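PDB 2VG9: bifunctional endo-1,4-beta-xylanase A from Neocallimastix patriciarum, which probably hydrolyses internal beta-1,4-xylosidic bonds of xylan, as an endo-acting xylanase of glycoside hydrolase family 11 with a beta jelly-roll fold. Local coordinates for residues A[27-32]-A[41-46]; A[81-86]-A[118-123]; A[88-93]-A[199-204]. One frame throughout, in Å; residues are numbered along the deposited sequence.

Interaction 1: residues A[27-32]-A[41-46]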
ATOM      1  N   GLY A  27      -3.299  18.389   4.178  1.00 18.33           N
ATOM      2  CA  GLY A  27      -2.436  19.549   4.028  1.00 18.37           C
ATOM      3  C   GLY A  27      -1.774  19.726   2.682  1.00 18.88           C
ATOM      4  O   GLY A  27      -1.060  20.711   2.489  1.00 19.87           O
ATOM      5  N   GLY A  28      -1.971  18.774   1.766  1.00 18.30           N
ATOM      6  CA  GLY A  28      -1.431  18.875   0.423  1.00 17.69           C
ATOM      7  C   GLY A  28      -2.555  19.056  -0.585  1.00 18.23           C
ATOM      8  O   GLY A  28      -3.677  19.394  -0.220  1.00 17.97           O
ATOM      9  N   GLU A  29      -2.248  18.815  -1.855  1.00 18.47           N
ATOM     10  CA  GLU A  29      -3.236  18.754  -2.934  1.00 18.69           C
ATOM     11  C   GLU A  29      -2.778  17.671  -3.894  1.00 18.11           C
ATOM     12  O   GLU A  29      -1.585  17.307  -3.920  1.00 16.05           O
ATOM     13  CB  GLU A  29      -3.424  20.099  -3.700  1.00 20.07           C
ATOM     14  CG  GLU A  29      -2.415  20.369  -4.850  1.00 25.61           C
ATOM     15  CD  GLU A  29      -2.831  19.784  -6.235  1.00 31.51           C
ATOM     16  OE1 GLU A  29      -4.064  19.766  -6.541  1.00 32.83           O
ATOM     17  OE2 GLU A  29      -1.913  19.366  -7.027  1.00 32.64           O
ATOM     18  N   GLY A  30      -3.718  17.175  -4.698  1.00 16.33           N
ATOM     19  CA  GLY A  30      -3.398  16.119  -5.638  1.00 16.01           C
ATOM     20  C   GLY A  30      -4.651  15.629  -6.336  1.00 15.76           C
ATOM     21  O   GLY A  30      -5.754  16.124  -6.085  1.00 14.55           O
ATOM     22  N   SER A  31      -4.468  14.661  -7.223  1.00 15.40           N
ATOM     23  CA  SER A  31      -5.566  14.121  -7.962  1.00 15.10           C
ATOM     24  C   SER A  31      -5.246  12.710  -8.414  1.00 15.36           C
ATOM     25  O   SER A  31      -4.087  12.303  -8.428  1.00 14.74           O
ATOM     26  CB  SER A  31      -5.899  15.022  -9.147  1.00 15.44           C
ATOM     27  OG  SER A  31      -4.861  15.039 -10.105  1.00 15.79           O
ATOM     28  N   MET A  32      -6.305  11.958  -8.706  1.00 15.13           N
ATOM     29  CA  MET A  32      -6.199  10.649  -9.307  1.00 15.32           C
ATOM     30  C   MET A  32      -7.082  10.670 -10.521  1.00 13.26           C
ATOM     31  O   MET A  32      -8.207  11.149 -10.466  1.00 12.32           O
ATOM     32  CB  MET A  32      -6.681   9.548  -8.347  1.00 14.46           C
ATOM     33  CG  MET A  32      -6.730   8.144  -9.006  1.00 17.38           C
ATOM     34  SD  MET A  32      -7.419   6.816  -7.956  1.00 18.90           S
ATOM     35  CE  MET A  32      -7.549   7.748  -6.478  1.00 15.51           C
ATOM     36  N   LYS A  41      -3.620   7.102 -12.659  1.00 13.25           N
ATOM     37  CA  LYS A  41      -2.492   8.003 -12.631  1.00 15.56           C
ATOM     38  C   LYS A  41      -2.788   8.962 -11.475  1.00 13.97           C
ATOM     39  O   LYS A  41      -3.953   9.285 -11.200  1.00 13.48           O
ATOM     40  CB  LYS A  41      -2.459   8.766 -13.950  1.00 16.15           C
ATOM     41  CG  LYS A  41      -1.289   9.738 -14.143  1.00 22.50           C
ATOM     42  CD  LYS A  41      -1.488  10.562 -15.448  1.00 20.34           C
ATOM     43  CE  LYS A  41      -0.201  11.313 -15.828  1.00 28.00           C
ATOM     44  NZ  LYS A  41      -0.256  11.925 -17.225  1.00 29.88           N
ATOM     45  N   ALA A  42      -1.747   9.380 -10.766  1.00 14.16           N
ATOM     46  CA  ALA A  42      -1.928  10.271  -9.615  1.00 14.03           C
ATOM     47  C   ALA A  42      -0.788  11.268  -9.589  1.00 15.10           C
ATOM     48  O   ALA A  42       0.313  10.996 -10.100  1.00 15.01           O
ATOM     49  CB  ALA A  42      -1.962   9.502  -8.351  1.00 13.84           C
ATOM     50  N   GLU A  43      -1.053  12.414  -8.979  1.00 14.37           N
ATOM     51  CA  GLU A  43      -0.083  13.464  -8.896  1.00 15.10           C
ATOM     52  C   GLU A  43      -0.349  14.185  -7.593  1.00 14.68           C
ATOM     53  O   GLU A  43      -1.496  14.310  -7.166  1.00 14.43           O
ATOM     54  CB  GLU A  43      -0.132  14.392 -10.142  1.00 15.74           C
ATOM     55  CG  GLU A  43      -1.494  15.052 -10.488  1.00 19.48           C
ATOM     56  CD  GLU A  43      -1.765  16.360  -9.724  1.00 24.30           C
ATOM     57  OE1 GLU A  43      -2.959  16.713  -9.511  1.00 24.15           O
ATOM     58  OE2 GLU A  43      -0.782  17.044  -9.326  1.00 28.41           O
ATOM     59  N   TRP A  44       0.710  14.596  -6.914  1.00 14.04           N
ATOM     60  CA  TRP A  44       0.543  15.252  -5.642  1.00 13.67           C
ATOM     61  C   TRP A  44       1.510  16.408  -5.507  1.00 14.55           C
ATOM     62  O   TRP A  44       2.591  16.380  -6.061  1.00 13.83           O
ATOM     63  CB  TRP A  44       0.644  14.257  -4.471  1.00 13.17           C
ATOM     64  CG  TRP A  44       1.982  13.552  -4.257  1.00 11.64           C
ATOM     65  CD1 TRP A  44       2.949  13.897  -3.352  1.00 10.91           C
ATOM     66  CD2 TRP A  44       2.466  12.384  -4.935  1.00 10.56           C
ATOM     67  NE1 TRP A  44       4.006  13.024  -3.434  1.00 11.59           N
ATOM     68  CE2 TRP A  44       3.747  12.098  -4.411  1.00 11.69           C
ATOM     69  CE3 TRP A  44       1.958  11.573  -5.968  1.00 11.06           C
ATOM     70  CZ2 TRP A  44       4.529  11.020  -4.872  1.00 11.18           C
ATOM     71  CZ3 TRP A  44       2.739  10.490  -6.421  1.00 11.31           C
ATOM     72  CH2 TRP A  44       4.010  10.239  -5.879  1.00 10.57           C
ATOM     73  N   ASN A  45       1.078  17.451  -4.814  1.00 16.10           N
ATOM     74  CA  ASN A  45       1.984  18.502  -4.350  1.00 16.59           C
ATOM     75  C   ASN A  45       1.706  18.600  -2.883  1.00 15.44           C
ATOM     76  O   ASN A  45       0.682  19.176  -2.500  1.00 14.58           O
ATOM     77  CB  ASN A  45       1.697  19.864  -5.027  1.00 18.59           C
ATOM     78  CG  ASN A  45       2.160  19.913  -6.468  1.00 22.53           C
ATOM     79  OD1 ASN A  45       3.347  20.149  -6.745  1.00 30.36           O
ATOM     80  ND2 ASN A  45       1.229  19.693  -7.404  1.00 25.69           N
ATOM     81  N   ALA A  46       2.579  18.003  -2.062  1.00 14.55           N
ATOM     82  CA  ALA A  46       2.466  18.072  -0.606  1.00 14.20           C
ATOM     83  C   ALA A  46       3.822  18.380   0.040  1.00 14.47           C
ATOM     84  O   ALA A  46       4.090  17.961   1.168  1.00 14.25           O
ATOM     85  CB  ALA A  46       1.871  16.785  -0.037  1.00 14.30           C
TER
HETATM   86  O   HOH W   1      -4.201  18.781  -8.908  1.00 26.59           O
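E29 and N45 form a hydrogen-bonded pair in a ladder that is antiparallel almost exactly, the short axes of strand segments 29-32 and 41-45 making 178° at 4.6 Å; G30 with W44 and M32 with A42 are the non-hydrogen-bonded pairs, and S31 with E43 the second hydrogen-bonded one. Both hydrogen-bonded pairs close their rings with N-H...O bonds in each direction. Their side chains all rise on the same face, and there they form a polar row. S31 OG donates to E43 OE1 at 2.6 Å, meeting the anti lone pair of the carboxylate. A bend at chi2 of E43 (85°) folds its carboxylate back over the neighbouring strand toward S31. E29 and N45 lie side by side, their amide and carboxylate planes nearly coplanar, and N45 ND2 gives an almost straight bond of 3.2 Å to the anti lone pair of E29 OE2. Between these two grips the carboxylates come close, E29 OE2 standing 3.5 Å from E43 OE2. Water 1 bridges them, donating to E29 OE1 at 2.6 Å and to E43 OE1 at 2.5 Å, which probably eases the repulsion; such crowding is likely to raise the proton affinity of the pair. Two glycines permit the close approach of the strands: a side chain on G28 would run into A46 CB, which lies 3.9 Å from G28 CA, and one on G30 would strike E43 O. M32, A42 and W44 turn to the opposite face, where the W44 ring stacks with F53, A42 meets A55 of strand 52-60, and M32 touches Y21 and I23. This is a beta hairpin of the jelly-roll sandwich, with a polar outer face and an apolar inner face packed on the second sheet.

Interaction 2: residues A[81-86]-A[118-123]. With CD (cadmium ion), chain B.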
ATOM      1  N   TYR A  81       7.047   6.418 -11.936  1.00 13.45           N
ATOM      2  CA  TYR A  81       6.886   6.970 -10.605  1.00 14.34           C
ATOM      3  C   TYR A  81       8.107   7.849 -10.351  1.00 15.07           C
ATOM      4  O   TYR A  81       9.234   7.423 -10.586  1.00 13.88           O
ATOM      5  CB  TYR A  81       6.752   5.830  -9.587  1.00 13.71           C
ATOM      6  CG  TYR A  81       7.168   6.137  -8.182  1.00 14.64           C
ATOM      7  CD1 TYR A  81       6.535   7.130  -7.426  1.00 15.00           C
ATOM      8  CD2 TYR A  81       8.180   5.399  -7.580  1.00 12.62           C
ATOM      9  CE1 TYR A  81       6.923   7.375  -6.094  1.00 11.50           C
ATOM     10  CE2 TYR A  81       8.571   5.637  -6.265  1.00  9.72           C
ATOM     11  CZ  TYR A  81       7.957   6.625  -5.540  1.00 12.44           C
ATOM     12  OH  TYR A  81       8.372   6.835  -4.256  1.00 13.16           O
ATOM     13  N   LYS A  82       7.858   9.078  -9.912  1.00 15.41           N
ATOM     14  CA  LYS A  82       8.883  10.086  -9.780  1.00 17.79           C
ATOM     15  C   LYS A  82       8.490  10.984  -8.592  1.00 16.64           C
ATOM     16  O   LYS A  82       7.319  11.357  -8.460  1.00 16.46           O
ATOM     17  CB  LYS A  82       8.921  10.901 -11.085  1.00 17.81           C
ATOM     18  CG  LYS A  82      10.003  11.962 -11.214  1.00 23.09           C
ATOM     19  CD  LYS A  82      10.154  12.444 -12.694  1.00 23.52           C
ATOM     20  CE  LYS A  82      10.862  11.370 -13.618  1.00 29.61           C
ATOM     21  NZ  LYS A  82      11.208  11.836 -15.073  1.00 30.15           N
ATOM     22  N   GLN A  83       9.463  11.318  -7.747  1.00 14.53           N
ATOM     23  CA  GLN A  83       9.301  12.367  -6.763  1.00 15.08           C
ATOM     24  C   GLN A  83       9.947  13.655  -7.304  1.00 15.01           C
ATOM     25  O   GLN A  83      11.119  13.661  -7.717  1.00 16.33           O
ATOM     26  CB  GLN A  83       9.877  11.937  -5.413  1.00 14.85           C
ATOM     27  CG  GLN A  83       9.578  12.881  -4.298  1.00 15.51           C
ATOM     28  CD  GLN A  83      10.005  12.341  -2.979  1.00 15.27           C
ATOM     29  OE1 GLN A  83       9.276  11.580  -2.332  1.00 13.16           O
ATOM     30  NE2 GLN A  83      11.196  12.734  -2.550  1.00 12.36           N
ATOM     31  N   THR A  84       9.207  14.751  -7.312  1.00 14.28           N
ATOM     32  CA  THR A  84       9.740  15.965  -7.946  1.00 13.91           C
ATOM     33  C   THR A  84      10.111  17.104  -6.979  1.00 13.92           C
ATOM     34  O   THR A  84      10.839  18.064  -7.357  1.00 14.29           O
ATOM     35  CB  THR A  84       8.784  16.481  -9.017  1.00 13.79           C
ATOM     36  OG1 THR A  84       7.538  16.788  -8.395  1.00 14.11           O
ATOM     37  CG2 THR A  84       8.570  15.447 -10.083  1.00 14.80           C
ATOM     38  N   ALA A  85       9.618  17.004  -5.749  1.00 12.41           N
ATOM     39  CA  ALA A  85       9.998  17.918  -4.677  1.00 12.61           C
ATOM     40  C   ALA A  85      10.056  17.155  -3.360  1.00 12.34           C
ATOM     41  O   ALA A  85       9.332  16.192  -3.154  1.00 12.28           O
ATOM     42  CB  ALA A  85       9.018  19.122  -4.562  1.00 11.33           C
ATOM     43  N   SER A  86      10.907  17.602  -2.454  1.00 11.78           N
ATOM     44  CA  SER A  86      11.006  16.967  -1.147  1.00 12.45           C
ATOM     45  C   SER A  86      11.353  18.001  -0.090  1.00 12.06           C
ATOM     46  O   SER A  86      12.456  18.532  -0.076  1.00 13.16           O
ATOM     47  CB  SER A  86      12.014  15.810  -1.168  1.00 12.32           C
ATOM     48  OG  SER A  86      12.035  15.153   0.086  1.00 14.10           O
ATOM     49  N   TRP A 118      10.738   3.588  -3.549  1.00  8.67           N
ATOM     50  CA  TRP A 118      10.581   4.658  -2.576  1.00  8.69           C
ATOM     51  C   TRP A 118      11.614   5.737  -2.892  1.00  9.39           C
ATOM     52  O   TRP A 118      12.631   5.478  -3.561  1.00  8.68           O
ATOM     53  CB  TRP A 118      10.786   4.187  -1.124  1.00  8.38           C
ATOM     54  CG  TRP A 118      12.101   3.450  -0.896  1.00  8.44           C
ATOM     55  CD1 TRP A 118      12.315   2.100  -1.013  1.00  7.44           C
ATOM     56  CD2 TRP A 118      13.378   4.038  -0.558  1.00  6.08           C
ATOM     57  NE1 TRP A 118      13.640   1.805  -0.751  1.00  8.32           N
ATOM     58  CE2 TRP A 118      14.308   2.981  -0.458  1.00 10.47           C
ATOM     59  CE3 TRP A 118      13.812   5.358  -0.315  1.00  6.92           C
ATOM     60  CZ2 TRP A 118      15.680   3.201  -0.142  1.00 11.28           C
ATOM     61  CZ3 TRP A 118      15.193   5.583  -0.003  1.00  9.61           C
ATOM     62  CH2 TRP A 118      16.099   4.495   0.065  1.00  9.81           C
ATOM     63  N   VAL A 119      11.374   6.931  -2.378  1.00  8.02           N
ATOM     64  CA  VAL A 119      12.318   8.018  -2.580  1.00  8.68           C
ATOM     65  C   VAL A 119      12.639   8.680  -1.243  1.00  9.96           C
ATOM     66  O   VAL A 119      11.723   8.947  -0.446  1.00  8.71           O
ATOM     67  CB  VAL A 119      11.826   9.042  -3.618  1.00  7.39           C
ATOM     68  CG1 VAL A 119      12.852  10.217  -3.769  1.00  7.01           C
ATOM     69  CG2 VAL A 119      11.560   8.336  -4.987  1.00  5.88           C
ATOM     70  N   ASP A 120      13.956   8.851  -1.002  1.00  9.97           N
ATOM     71  CA  ASP A 120      14.553   9.586   0.146  1.00 11.44           C
ATOM     72  C   ASP A 120      14.502   8.855   1.484  1.00 12.17           C
ATOM     73  O   ASP A 120      15.422   8.961   2.294  1.00 12.28           O
ATOM     74  CB  ASP A 120      13.953  10.990   0.327  1.00 10.79           C
ATOM     75  CG  ASP A 120      14.336  11.942  -0.777  1.00  8.85           C
ATOM     76  OD1 ASP A 120      15.384  11.777  -1.411  1.00  8.21           O
ATOM     77  OD2 ASP A 120      13.565  12.874  -1.030  1.00  7.84           O
ATOM     78  N   TRP A 121      13.419   8.132   1.729  1.00 11.99           N
ATOM     79  CA  TRP A 121      13.244   7.459   3.023  1.00 12.63           C
ATOM     80  C   TRP A 121      12.231   6.347   2.909  1.00 11.96           C
ATOM     81  O   TRP A 121      11.218   6.476   2.213  1.00 12.83           O
ATOM     82  CB  TRP A 121      12.765   8.458   4.094  1.00 13.06           C
ATOM     83  CG  TRP A 121      12.621   7.883   5.486  1.00 14.45           C
ATOM     84  CD1 TRP A 121      13.601   7.802   6.456  1.00 16.90           C
ATOM     85  CD2 TRP A 121      11.432   7.351   6.077  1.00 15.68           C
ATOM     86  NE1 TRP A 121      13.083   7.243   7.599  1.00 16.52           N
ATOM     87  CE2 TRP A 121      11.758   6.952   7.393  1.00 17.71           C
ATOM     88  CE3 TRP A 121      10.115   7.166   5.619  1.00 18.42           C
ATOM     89  CZ2 TRP A 121      10.819   6.382   8.252  1.00 17.23           C
ATOM     90  CZ3 TRP A 121       9.186   6.592   6.474  1.00 17.28           C
ATOM     91  CH2 TRP A 121       9.545   6.203   7.773  1.00 17.14           C
ATOM     92  N   VAL A 122      12.501   5.267   3.627  1.00 12.21           N
ATOM     93  CA  VAL A 122      11.581   4.121   3.707  1.00 12.27           C
ATOM     94  C   VAL A 122      11.686   3.649   5.161  1.00 12.77           C
ATOM     95  O   VAL A 122      12.739   3.859   5.780  1.00 11.19           O
ATOM     96  CB  VAL A 122      12.006   3.019   2.681  1.00 13.24           C
ATOM     97  CG1 VAL A 122      13.367   2.389   3.063  1.00 11.43           C
ATOM     98  CG2 VAL A 122      10.946   1.924   2.512  1.00 11.80           C
ATOM     99  N   PRO A 123      10.567   3.119   5.737  1.00 13.07           N
ATOM    100  CA  PRO A 123      10.616   2.445   7.023  1.00 13.79           C
ATOM    101  C   PRO A 123      11.663   1.329   7.094  1.00 14.35           C
ATOM    102  O   PRO A 123      11.957   0.676   6.087  1.00 13.08           O
ATOM    103  CB  PRO A 123       9.197   1.845   7.172  1.00 14.13           C
ATOM    104  CG  PRO A 123       8.347   2.715   6.360  1.00 14.37           C
ATOM    105  CD  PRO A 123       9.185   3.187   5.205  1.00 12.36           C
TER
HETATM  106 CD    CD B1218      15.129  13.531  -2.846  1.00 11.86          CD
HETATM  107  O   HOH W   2      13.261  14.224  -4.268  1.00  4.24           O
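D120 OD2 is the atom gripped from several sides: the cadmium ion binds it at 2.5 Å, Q83 NE2 approaches to 2.8 Å, and S86 OG lies at 3.0 Å. The metal is chelated by the whole carboxylate, since D120 OD1 also binds it, at 2.3 Å. The bond from Q83 is weak despite its length, because the N-H...O angle is only 121°; the amide and carboxylate planes stand 57° apart. Q83 NE2 also donates to water 2 at 3.1 Å, and that water is itself a cadmium ligand, which makes Q83 a second-shell residue touching two ligands of the ion. With CG anti to the backbone N (chi1 -172°) and the chain extended beyond it, Q83 reaches across the flank of V119, whose CG1 lies 3.3 Å from NE2. The other amide end is held independently, OE1 being hydrogen-bonded to S91 OG, while S86 OG is bonded to G89 N. Beside them V119 CG2 meets the Y81 hydroxyl end, 3.6 Å from OH, and Y81 OH is bonded to S91 OG as well. An alanine in place of Q83 would probably leave water 2 and D120 OD2 without their amide donor, strip S91 OG of a partner and open a gap beside V119. Among the ligands identified here, D120 gives two oxygens from an exposed turn, which is consistent with cadmium taken up from the crystallisation medium, its charge probably balanced in part by D120 and its water oriented by an amide.

Interaction 3: residues A[88-93]-A[199-204]. With ACT (acetate ion), chain D.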
ATOM      1  N   SER A  88      12.287  17.851   3.064  1.00 12.36           N
ATOM      2  CA  SER A  88      12.635  16.753   3.971  1.00 13.85           C
ATOM      3  C   SER A  88      11.568  15.658   3.916  1.00 13.05           C
ATOM      4  O   SER A  88      11.072  15.179   4.950  1.00 13.89           O
ATOM      5  CB  SER A  88      12.803  17.251   5.417  1.00 14.09           C
ATOM      6  OG  SER A  88      13.978  18.026   5.498  1.00 17.21           O
ATOM      7  N   GLY A  89      11.197  15.276   2.707  1.00 12.79           N
ATOM      8  CA  GLY A  89      10.069  14.370   2.543  1.00 11.49           C
ATOM      9  C   GLY A  89      10.438  13.046   1.900  1.00 10.54           C
ATOM     10  O   GLY A  89      11.613  12.683   1.807  1.00  9.80           O
ATOM     11  N   ASN A  90       9.413  12.292   1.504  1.00  9.27           N
ATOM     12  CA  ASN A  90       9.628  10.963   0.966  1.00  9.43           C
ATOM     13  C   ASN A  90       8.361  10.457   0.291  1.00  9.45           C
ATOM     14  O   ASN A  90       7.308  11.112   0.319  1.00  8.67           O
ATOM     15  CB  ASN A  90      10.085  10.019   2.080  1.00  9.59           C
ATOM     16  CG  ASN A  90       9.099   9.932   3.227  1.00 11.87           C
ATOM     17  OD1 ASN A  90       8.078   9.264   3.113  1.00  9.06           O
ATOM     18  ND2 ASN A  90       9.434  10.570   4.367  1.00 14.95           N
ATOM     19  N   SER A  91       8.477   9.322  -0.372  1.00  9.04           N
ATOM     20  CA  SER A  91       7.315   8.702  -0.958  1.00  9.25           C
ATOM     21  C   SER A  91       7.641   7.238  -1.209  1.00  9.44           C
ATOM     22  O   SER A  91       8.805   6.812  -1.116  1.00  9.38           O
ATOM     23  CB  SER A  91       6.855   9.435  -2.235  1.00  9.13           C
ATOM     24  OG  SER A  91       7.868   9.472  -3.206  1.00 10.53           O
ATOM     25  N   ARG A  92       6.605   6.461  -1.502  1.00  9.04           N
ATOM     26  CA  ARG A  92       6.785   5.064  -1.798  1.00  8.66           C
ATOM     27  C   ARG A  92       5.722   4.589  -2.770  1.00  8.77           C
ATOM     28  O   ARG A  92       4.602   5.137  -2.828  1.00  8.32           O
ATOM     29  CB  ARG A  92       6.690   4.250  -0.513  1.00 10.17           C
ATOM     30  CG  ARG A  92       5.274   4.167   0.064  1.00 12.77           C
ATOM     31  CD  ARG A  92       5.297   3.441   1.406  1.00 17.19           C
ATOM     32  NE  ARG A  92       5.852   4.339   2.407  1.00 18.87           N
ATOM     33  CZ  ARG A  92       5.736   4.197   3.726  1.00 20.97           C
ATOM     34  NH1 ARG A  92       5.088   3.163   4.262  1.00 21.07           N
ATOM     35  NH2 ARG A  92       6.293   5.098   4.512  1.00 19.16           N
ATOM     36  N   LEU A  93       6.086   3.560  -3.525  1.00  8.03           N
ATOM     37  CA  LEU A  93       5.145   2.800  -4.348  1.00  8.70           C
ATOM     38  C   LEU A  93       5.153   1.360  -3.807  1.00  9.15           C
ATOM     39  O   LEU A  93       6.211   0.688  -3.777  1.00  8.94           O
ATOM     40  CB  LEU A  93       5.607   2.817  -5.806  1.00  8.41           C
ATOM     41  CG  LEU A  93       4.785   2.112  -6.888  1.00  9.12           C
ATOM     42  CD1 LEU A  93       3.437   2.770  -7.030  1.00  9.13           C
ATOM     43  CD2 LEU A  93       5.588   2.132  -8.229  1.00  8.72           C
ATOM     44  N   GLU A 199       2.159   6.750  -1.997  1.00 11.84           N
ATOM     45  CA  GLU A 199       2.002   7.756  -0.933  1.00 13.82           C
ATOM     46  C   GLU A 199       3.217   8.677  -0.813  1.00 12.72           C
ATOM     47  O   GLU A 199       4.341   8.285  -1.183  1.00 13.20           O
ATOM     48  CB  GLU A 199       1.613   7.133   0.420  1.00 13.41           C
ATOM     49  CG  GLU A 199       2.560   6.042   0.940  1.00 17.64           C
ATOM     50  CD  GLU A 199       2.002   5.298   2.169  1.00 18.74           C
ATOM     51  OE1 GLU A 199       2.620   5.362   3.253  1.00 27.17           O
ATOM     52  OE2 GLU A 199       0.924   4.687   2.083  1.00 23.47           O
ATOM     53  N   GLY A 200       2.982   9.879  -0.276  1.00 12.09           N
ATOM     54  CA  GLY A 200       3.996  10.904  -0.155  1.00 11.79           C
ATOM     55  C   GLY A 200       3.856  11.692   1.138  1.00 12.60           C
ATOM     56  O   GLY A 200       2.741  12.087   1.516  1.00 13.46           O
ATOM     57  N   TRP A 201       4.986  11.899   1.814  1.00 10.96           N
ATOM     58  CA  TRP A 201       5.068  12.702   3.019  1.00 11.79           C
ATOM     59  C   TRP A 201       5.995  13.880   2.746  1.00 11.36           C
ATOM     60  O   TRP A 201       7.164  13.671   2.376  1.00 10.55           O
ATOM     61  CB  TRP A 201       5.636  11.879   4.159  1.00 11.54           C
ATOM     62  CG  TRP A 201       5.892  12.667   5.427  1.00 13.11           C
ATOM     63  CD1 TRP A 201       7.112  13.090   5.925  1.00 14.19           C
ATOM     64  CD2 TRP A 201       4.911  13.085   6.376  1.00 14.62           C
ATOM     65  NE1 TRP A 201       6.932  13.763   7.116  1.00 12.70           N
ATOM     66  CE2 TRP A 201       5.594  13.758   7.423  1.00 15.96           C
ATOM     67  CE3 TRP A 201       3.520  12.928   6.466  1.00 14.84           C
ATOM     68  CZ2 TRP A 201       4.925  14.309   8.513  1.00 15.80           C
ATOM     69  CZ3 TRP A 201       2.858  13.468   7.557  1.00 13.71           C
ATOM     70  CH2 TRP A 201       3.563  14.148   8.571  1.00 15.01           C
ATOM     71  N   GLN A 202       5.478  15.103   2.889  1.00 10.74           N
ATOM     72  CA  GLN A 202       6.288  16.321   2.676  1.00 10.58           C
ATOM     73  C   GLN A 202       7.017  16.252   1.313  1.00 10.55           C
ATOM     74  O   GLN A 202       8.180  16.627   1.176  1.00 10.77           O
ATOM     75  CB  GLN A 202       7.259  16.567   3.863  1.00 10.46           C
ATOM     76  CG  GLN A 202       6.526  16.829   5.191  1.00 10.02           C
ATOM     77  CD  GLN A 202       7.440  17.029   6.403  1.00 11.94           C
ATOM     78  OE1 GLN A 202       8.685  16.891   6.334  1.00 14.09           O
ATOM     79  NE2 GLN A 202       6.828  17.336   7.535  1.00  7.65           N
ATOM     80  N   SER A 203       6.306  15.779   0.302  1.00 10.00           N
ATOM     81  CA  SER A 203       6.850  15.639  -1.043  1.00 10.53           C
ATOM     82  C   SER A 203       5.819  15.975  -2.105  1.00 10.38           C
ATOM     83  O   SER A 203       4.627  16.142  -1.802  1.00 10.55           O
ATOM     84  CB  SER A 203       7.364  14.196  -1.282  1.00 10.80           C
ATOM     85  OG  SER A 203       6.287  13.268  -1.240  1.00 11.13           O
ATOM     86  N   SER A 204       6.294  16.048  -3.346  1.00  9.87           N
ATOM     87  CA  SER A 204       5.457  16.143  -4.535  1.00 10.98           C
ATOM     88  C   SER A 204       5.932  15.107  -5.536  1.00 11.51           C
ATOM     89  O   SER A 204       7.114  14.758  -5.551  1.00 11.54           O
ATOM     90  CB  SER A 204       5.575  17.553  -5.126  1.00 11.34           C
ATOM     91  OG  SER A 204       5.156  18.491  -4.137  1.00 12.83           O
TER
HETATM   92  C   ACT D1220       9.763  10.509   8.461  1.00 45.70           C
HETATM   93  O   ACT D1220       9.502  10.212   9.661  1.00 45.89           O
HETATM   94  OXT ACT D1220       8.810  10.412   7.646  1.00 45.42           O
HETATM   95  CH3 ACT D1220      11.130  10.950   8.017  1.00 45.14           C
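N90 O takes two donors from opposite faces of its plane: W201 N at 2.9 Å and S203 OG at 2.8 Å, the latter well above the carbonyl plane. N90 N returns a bond to W201 O, making this an antiparallel hydrogen-bonded pair; R92 and E199 form the next, with S91 facing G200 in the non-hydrogen-bonded position between them. On the N90, R92 face, the side chains of R92 and E199 run side by side in the same direction, and R92 CG packs against E199 CG at 3.4 Å. A bend at chi3 of R92 (75°) turns a face of its guanidinium to the carboxylate, with E199 OE1 over the centre of that face, 3.5 Å from NH1. The salt bridge is therefore one of charges alone, with no N-H aimed at the oxygen. E199 OE2 has its own donor in N197 ND2. Farther along that face N90 OD1 touches W201 CB at 3.7 Å, and N90 ND2 makes a weak bond of 3.3 Å to an acetate ion, probably from the crystallisation liquor. At the corner, G89 CA gives a C-H...O contact to Q202 O at 3.2 Å, an approach that a side chain at G89 would block. The second shell fixes these groups: W44 NE1 binds S203 OG, while Q83 OE1 and Y81 OH both bind S91 OG, tying this ladder to the other sheet. The chain turns its corner at W201 and Q202, passing from strand 190-200 in the curled sheet to strand 203-216 in the other. E199 to S204 belong to the E-G-W-Q-S-S segment characteristic of glycoside hydrolase family 11, in which E199 stands on the curled sheet that in this jelly roll lines the substrate cleft.

In the fold
Interactions 2 and 3 lie close together, their centres about 5 Å apart, while interaction 1 lies about 11 Å from interaction 3 and about 14 Å from interaction 2. Interaction 1 closes before the others open; the segments of 2 and 3 then alternate along the chain. Strands 40-45, 203-216 and 73-86 are consecutive neighbours in one antiparallel sheet, and strands 117-119, 89-100 and 190-200 lie in the curled one. The corners at S88 and at W201-Q202 carry the chain between them. A46 N with S203 O and T84 N with S204 O, both probable hydrogen bonds, carry the first sheet across 203-216. Interaction 1 builds one sheet; interactions 2 and 3 connect it to the other.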